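Local coordinates for protein ribose 5-phosphate isomerase (Trypanosoma cruzi, PDB 3M1P) that probably interconverts ribose 5-phosphate and ribulose 5-phosphate as a type B ribose 5-phosphate isomerase, working as an assembly of four chains, at residues 99-104 with 128-133; 1-6 with 62-67. The protein carries 1 engineered substitution. One frame throughout, in Å; residues are numbered along the deposited sequence. Where two conformers were deposited one is given.

In the fold
Contact 2 pairs the starts of two neighbouring strands, 3-9 and 64-69, in the parallel sheet, while contact 1 joins the ends of helices 93-101 and 117-129 nearer the surface. Their centres lie 14 Å apart, yet they meet directly: L128 CD2 packs 3.5 Å from F64 CD2 and 3.8 Å from V5 CG2, and R100 CZ comes within 3.8 Å of F64 CE1. F64 is thus touched by both L128 and R100. Along the chain contact 2 closes before contact 1 opens. A phosphate ion, probably from the crystallisation liquor, sits about 3 Å from the side chain of H102 in contact 1.

Contact 1: 99-104 with 128-133; sequences SRIHND and LQTPFS
D104 lies over one face of the F132 ring: CB stands 3.8 Å from the ring centroid, over the face, a CH-pi contact, and the carboxylate lies over the ring with its plane turned 13° from it, stacked. With CG anti to the backbone N (chi1 -170°), D104 also turns OD1 to R100, whose NH1 donates a 2.9 Å salt-bridge hydrogen bond to it, nearly straight at 170° and on the anti side of the carboxylate. Backbone contacts bring the chain around F132 against the helix end: F132 CA approaches R100 O at 3.3 Å as a CA-H...O contact, and S133 N makes a weak bond to I101 O. The S133 hydroxyl lies near that same oxygen, but it also bonds H138. The tight spot is aliphatic, I101 CG1 against T130 CG2 at 3.5 Å, closer than usual carbon contact. By contrast, the link beside T130 is made by one water, which accepts from R100 NH2 and donates to L128 O and, at 2.6 Å, to T130 O; P131, exposed and adding little, marks the looser solvent side. Helix 136-150 adds H138 and I142 beside F132. Both helices finish here, D104 leaving helical geometry with positive phi and T130 opening an extended segment; this is helix-end packing in an alpha/beta fold, where the exit from helix 117-129 crosses the end of helix 93-101 on its way to helix 136-150.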
loop_
_atom_site.group_PDB
_atom_site.type_symbol
_atom_site.label_atom_id
_atom_site.label_comp_id
_atom_site.label_asym_id
_atom_site.label_seq_id
_atom_site.Cartn_x
_atom_site.Cartn_y
_atom_site.Cartn_z
ATOM N N SER A 99 -9.719 -11.554 -2.204
ATOM C CA SER A 99 -11.135 -11.232 -1.973
ATOM C C SER A 99 -12.049 -12.137 -2.797
ATOM O O SER A 99 -13.131 -12.545 -2.336
ATOM C CB SER A 99 -11.423 -9.766 -2.293
ATOM O OG SER A 99 -11.419 -9.518 -3.687
ATOM N N ARG A 100 -11.584 -12.465 -4.000
ATOM C CA ARG A 100 -12.254 -13.434 -4.870
ATOM C C ARG A 100 -11.958 -14.893 -4.461
ATOM O O ARG A 100 -12.883 -15.696 -4.317
ATOM C CB ARG A 100 -11.878 -13.181 -6.342
ATOM C CG ARG A 100 -12.221 -11.775 -6.857
ATOM C CD ARG A 100 -13.732 -11.567 -7.092
ATOM N NE ARG A 100 -14.259 -12.590 -7.992
ATOM C CZ ARG A 100 -15.145 -13.530 -7.653
ATOM N NH1 ARG A 100 -15.689 -13.562 -6.432
ATOM N NH2 ARG A 100 -15.512 -14.432 -8.558
ATOM N N ILE A 101 -10.678 -15.228 -4.265
ATOM C CA ILE A 101 -10.263 -16.606 -3.963
ATOM C C ILE A 101 -10.821 -17.124 -2.628
ATOM O O ILE A 101 -11.340 -18.252 -2.561
ATOM C CB ILE A 101 -8.706 -16.771 -3.991
ATOM C CG1 ILE A 101 -8.132 -16.384 -5.364
ATOM C CG2 ILE A 101 -8.299 -18.193 -3.647
ATOM C CD1 ILE A 101 -6.583 -16.320 -5.441
ATOM N N HIS A 102 -10.738 -16.299 -1.587
ATOM C CA HIS A 102 -11.133 -16.711 -0.239
ATOM C C HIS A 102 -12.553 -16.283 0.131
ATOM O O HIS A 102 -13.249 -17.002 0.841
ATOM C CB HIS A 102 -10.131 -16.178 0.804
ATOM C CG HIS A 102 -8.885 -17.002 0.934
ATOM N ND1 HIS A 102 -8.140 -17.414 -0.152
ATOM C CD2 HIS A 102 -8.236 -17.470 2.029
ATOM C CE1 HIS A 102 -7.102 -18.120 0.265
ATOM N NE2 HIS A 102 -7.136 -18.166 1.585
ATOM N N ASN A 103 -12.973 -15.110 -0.336
ATOM C CA ASN A 103 -14.232 -14.514 0.121
ATOM C C ASN A 103 -15.349 -14.503 -0.907
ATOM O O ASN A 103 -16.460 -14.060 -0.598
ATOM C CB ASN A 103 -13.989 -13.097 0.638
ATOM C CG ASN A 103 -12.825 -13.034 1.624
ATOM O OD1 ASN A 103 -12.922 -13.533 2.745
ATOM N ND2 ASN A 103 -11.726 -12.463 1.197
ATOM N N ASP A 104 -15.042 -14.987 -2.118
ATOM C CA ASP A 104 -15.971 -14.909 -3.243
ATOM C C ASP A 104 -16.656 -13.533 -3.250
ATOM O O ASP A 104 -17.888 -13.431 -3.383
ATOM C CB ASP A 104 -17.000 -16.043 -3.143
ATOM C CG ASP A 104 -17.850 -16.190 -4.398
ATOM O OD1 ASP A 104 -17.434 -15.702 -5.468
ATOM O OD2 ASP A 104 -18.946 -16.796 -4.292
ATOM N N LEU A 128 -12.169 -9.072 -11.296
ATOM C CA LEU A 128 -13.125 -9.640 -12.251
ATOM C C LEU A 128 -12.650 -10.967 -12.827
ATOM O O LEU A 128 -13.453 -11.884 -13.009
ATOM C CB LEU A 128 -13.463 -8.640 -13.362
ATOM C CG LEU A 128 -14.235 -7.403 -12.899
ATOM C CD1 LEU A 128 -14.353 -6.380 -14.012
ATOM C CD2 LEU A 128 -15.618 -7.782 -12.343
ATOM N N GLN A 129 -11.342 -11.076 -13.056
ATOM C CA GLN A 129 -10.743 -12.272 -13.679
ATOM C C GLN A 129 -10.445 -13.442 -12.735
ATOM O O GLN A 129 -10.372 -14.583 -13.190
ATOM C CB GLN A 129 -9.462 -11.899 -14.426
ATOM C CG GLN A 129 -9.679 -11.053 -15.692
ATOM C CD GLN A 129 -8.374 -10.724 -16.406
ATOM O OE1 GLN A 129 -7.288 -11.011 -15.895
ATOM N NE2 GLN A 129 -8.473 -10.100 -17.588
ATOM N N THR A 130 -10.259 -13.169 -11.439
ATOM C CA THR A 130 -9.875 -14.209 -10.480
ATOM C C THR A 130 -11.089 -15.012 -10.016
ATOM O O THR A 130 -12.040 -14.436 -9.505
ATOM C CB THR A 130 -9.144 -13.612 -9.235
ATOM O OG1 THR A 130 -8.069 -12.764 -9.664
ATOM C CG2 THR A 130 -8.595 -14.709 -8.353
ATOM N N PRO A 131 -11.066 -16.344 -10.209
ATOM C CA PRO A 131 -12.206 -17.164 -9.773
ATOM C C PRO A 131 -12.233 -17.411 -8.276
ATOM O O PRO A 131 -11.190 -17.354 -7.619
ATOM C CB PRO A 131 -11.977 -18.500 -10.501
ATOM C CG PRO A 131 -10.466 -18.586 -10.667
ATOM C CD PRO A 131 -10.017 -17.146 -10.884
ATOM N N PHE A 132 -13.421 -17.680 -7.743
ATOM C CA PHE A 132 -13.547 -18.192 -6.374
ATOM C C PHE A 132 -13.003 -19.619 -6.356
ATOM O O PHE A 132 -13.242 -20.380 -7.284
ATOM C CB PHE A 132 -15.000 -18.140 -5.894
ATOM C CG PHE A 132 -15.246 -18.846 -4.583
ATOM C CD1 PHE A 132 -14.471 -18.566 -3.460
ATOM C CD2 PHE A 132 -16.289 -19.769 -4.465
ATOM C CE1 PHE A 132 -14.711 -19.210 -2.246
ATOM C CE2 PHE A 132 -16.543 -20.414 -3.257
ATOM C CZ PHE A 132 -15.744 -20.139 -2.145
ATOM N N SER A 133 -12.258 -19.962 -5.308
ATOM C CA SER A 133 -11.573 -21.249 -5.229
ATOM C C SER A 133 -12.528 -22.451 -5.051
ATOM O O SER A 133 -12.235 -23.552 -5.514
ATOM C CB SER A 133 -10.513 -21.218 -4.129
ATOM O OG SER A 133 -11.104 -21.323 -2.854
HETATM O O HOH W 1 -14.045 -13.708 -11.027
#

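Contact 2: 1-6 with 62-67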
loop_
_atom_site.group_PDB
_atom_site.type_symbol
_atom_site.label_atom_id
_atom_site.label_comp_id
_atom_site.label_asym_id
_atom_site.label_seq_id
_atom_site.Cartn_x
_atom_site.Cartn_y
_atom_site.Cartn_z
ATOM N N MET A 1 -24.832 -15.120 -20.738
ATOM C CA MET A 1 -23.425 -15.567 -20.962
ATOM C C MET A 1 -22.397 -14.477 -20.627
ATOM O O MET A 1 -21.342 -14.789 -20.070
ATOM C CB MET A 1 -23.211 -16.116 -22.382
ATOM C CG MET A 1 -22.475 -17.469 -22.414
ATOM S SD MET A 1 -21.464 -17.773 -23.897
ATOM C CE MET A 1 -19.852 -17.135 -23.398
ATOM N N THR A 2 -22.675 -13.214 -20.967
ATOM C CA THR A 2 -21.811 -12.124 -20.467
ATOM C C THR A 2 -22.113 -11.799 -18.992
ATOM O O THR A 2 -23.088 -12.293 -18.431
ATOM C CB THR A 2 -21.779 -10.832 -21.357
ATOM O OG1 THR A 2 -23.001 -10.093 -21.231
ATOM C CG2 THR A 2 -21.490 -11.165 -22.818
ATOM N N ARG A 3 -21.258 -10.992 -18.364
ATOM C CA ARG A 3 -21.399 -10.722 -16.931
ATOM C C ARG A 3 -21.442 -9.236 -16.609
ATOM O O ARG A 3 -20.480 -8.493 -16.857
ATOM C CB ARG A 3 -20.370 -11.503 -16.085
ATOM C CG ARG A 3 -19.101 -11.948 -16.798
ATOM C CD ARG A 3 -18.635 -13.367 -16.405
ATOM N NE ARG A 3 -18.518 -13.587 -14.960
ATOM C CZ ARG A 3 -17.454 -14.097 -14.338
ATOM N NH1 ARG A 3 -16.379 -14.470 -15.020
ATOM N NH2 ARG A 3 -17.474 -14.252 -13.021
ATOM N N ARG A 4 -22.592 -8.812 -16.087
ATOM C CA ARG A 4 -22.860 -7.412 -15.819
ATOM C C ARG A 4 -22.106 -6.980 -14.569
ATOM O O ARG A 4 -22.002 -7.739 -13.612
ATOM C CB ARG A 4 -24.365 -7.159 -15.671
ATOM C CG ARG A 4 -25.210 -7.675 -16.856
ATOM C CD ARG A 4 -26.677 -7.307 -16.681
ATOM N NE ARG A 4 -26.921 -5.923 -17.054
ATOM C CZ ARG A 4 -27.697 -5.088 -16.371
ATOM N NH1 ARG A 4 -28.316 -5.493 -15.269
ATOM N NH2 ARG A 4 -27.862 -3.853 -16.798
ATOM N N VAL A 5 -21.569 -5.765 -14.609
ATOM C CA VAL A 5 -20.758 -5.219 -13.535
ATOM C C VAL A 5 -21.246 -3.805 -13.250
ATOM O O VAL A 5 -20.963 -2.879 -14.009
ATOM C CB VAL A 5 -19.243 -5.200 -13.923
ATOM C CG1 VAL A 5 -18.389 -4.471 -12.856
ATOM C CG2 VAL A 5 -18.725 -6.599 -14.159
ATOM N N ALA A 6 -21.978 -3.625 -12.156
ATOM C CA ALA A 6 -22.513 -2.295 -11.855
ATOM C C ALA A 6 -21.438 -1.403 -11.247
ATOM O O ALA A 6 -20.685 -1.837 -10.389
ATOM C CB ALA A 6 -23.745 -2.383 -10.942
ATOM N N VAL A 62 -27.018 -7.691 -11.526
ATOM C CA VAL A 62 -25.649 -7.731 -12.036
ATOM C C VAL A 62 -24.910 -8.792 -11.238
ATOM O O VAL A 62 -25.386 -9.215 -10.173
ATOM C CB VAL A 62 -24.951 -6.353 -11.909
ATOM C CG1 VAL A 62 -25.711 -5.293 -12.710
ATOM C CG2 VAL A 62 -24.827 -5.927 -10.442
ATOM N N GLU A 63 -23.773 -9.251 -11.746
ATOM C CA GLU A 63 -22.976 -10.228 -11.013
ATOM C C GLU A 63 -21.987 -9.531 -10.064
ATOM O O GLU A 63 -21.724 -10.024 -8.968
ATOM C CB GLU A 63 -22.221 -11.162 -11.967
ATOM C CG GLU A 63 -21.392 -12.225 -11.252
ATOM C CD GLU A 63 -20.611 -13.121 -12.190
ATOM O OE1 GLU A 63 -20.637 -12.869 -13.414
ATOM O OE2 GLU A 63 -19.961 -14.078 -11.707
ATOM N N PHE A 64 -21.443 -8.394 -10.494
ATOM C CA PHE A 64 -20.399 -7.720 -9.736
ATOM C C PHE A 64 -20.703 -6.244 -9.526
ATOM O O PHE A 64 -21.431 -5.624 -10.306
ATOM C CB PHE A 64 -19.046 -7.852 -10.442
ATOM C CG PHE A 64 -18.491 -9.249 -10.474
ATOM C CD1 PHE A 64 -18.067 -9.882 -9.308
ATOM C CD2 PHE A 64 -18.342 -9.922 -11.690
ATOM C CE1 PHE A 64 -17.531 -11.167 -9.341
ATOM C CE2 PHE A 64 -17.809 -11.196 -11.738
ATOM C CZ PHE A 64 -17.388 -11.823 -10.555
ATOM N N GLY A 65 -20.129 -5.681 -8.466
ATOM C CA GLY A 65 -20.182 -4.250 -8.259
ATOM C C GLY A 65 -18.790 -3.663 -8.205
ATOM O O GLY A 65 -17.856 -4.319 -7.769
ATOM N N VAL A 66 -18.658 -2.430 -8.677
ATOM C CA VAL A 66 -17.467 -1.626 -8.464
ATOM C C VAL A 66 -17.891 -0.350 -7.743
ATOM O O VAL A 66 -18.795 0.376 -8.192
ATOM C CB VAL A 66 -16.741 -1.284 -9.792
ATOM C CG1 VAL A 66 -15.577 -0.309 -9.547
ATOM C CG2 VAL A 66 -16.236 -2.564 -10.473
ATOM N N LEU A 67 -17.268 -0.090 -6.601
ATOM C CA LEU A 67 -17.538 1.147 -5.887
ATOM C C LEU A 67 -16.233 1.874 -5.667
ATOM O O LEU A 67 -15.291 1.313 -5.105
ATOM C CB LEU A 67 -18.268 0.890 -4.565
ATOM C CG LEU A 67 -19.694 0.338 -4.700
ATOM C CD1 LEU A 67 -20.263 -0.127 -3.332
ATOM C CD2 LEU A 67 -20.633 1.355 -5.379
#
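This is a parallel strand pairing inside the central sheet, joining the start of strand 3-9 to that of strand 64-69. The short segments run parallel, with V5 bridged to F64 and A6 to G65. A6 carries the regular ladder: its N donates to F64 O at 2.8 Å, and its O receives V66 N at 2.7 Å, nearly along the C=O axis. At the entry to the ladder R4 O is gripped twice, by F64 N lying in the carbonyl plane and by E63 N, tilted 34° from it. Beyond the backbone, R3 holds E63 side-on in a salt bridge: NE meets OE1 at 2.7 Å, essentially straight (179°) and on the syn side, while NH2 reaches OE2 at 2.8 Å from above the carboxylate plane. E63 gets there on an extended chain, CG anti to the backbone N (chi1 -179°), whereas R3 bends at chi2 and chi3. The two hydrogen bonds would restrict rotation of the guanidinium, whose NH2 also lies 3.3 Å from F64 CE2 at the ring edge. Apolar contacts lie on both faces: V5 meets F64 CB through CG2 and V66 CG2 through CG1 on one, and A6 CB touches V62 CG2 at 3.7 Å on the other. Helix 117-129 packs I124 on V66, helix 46-58 brings M56 to A6 and V62, and strands 31-35 and 107-111 extend the sheet beyond 3-9 and 64-69 respectively.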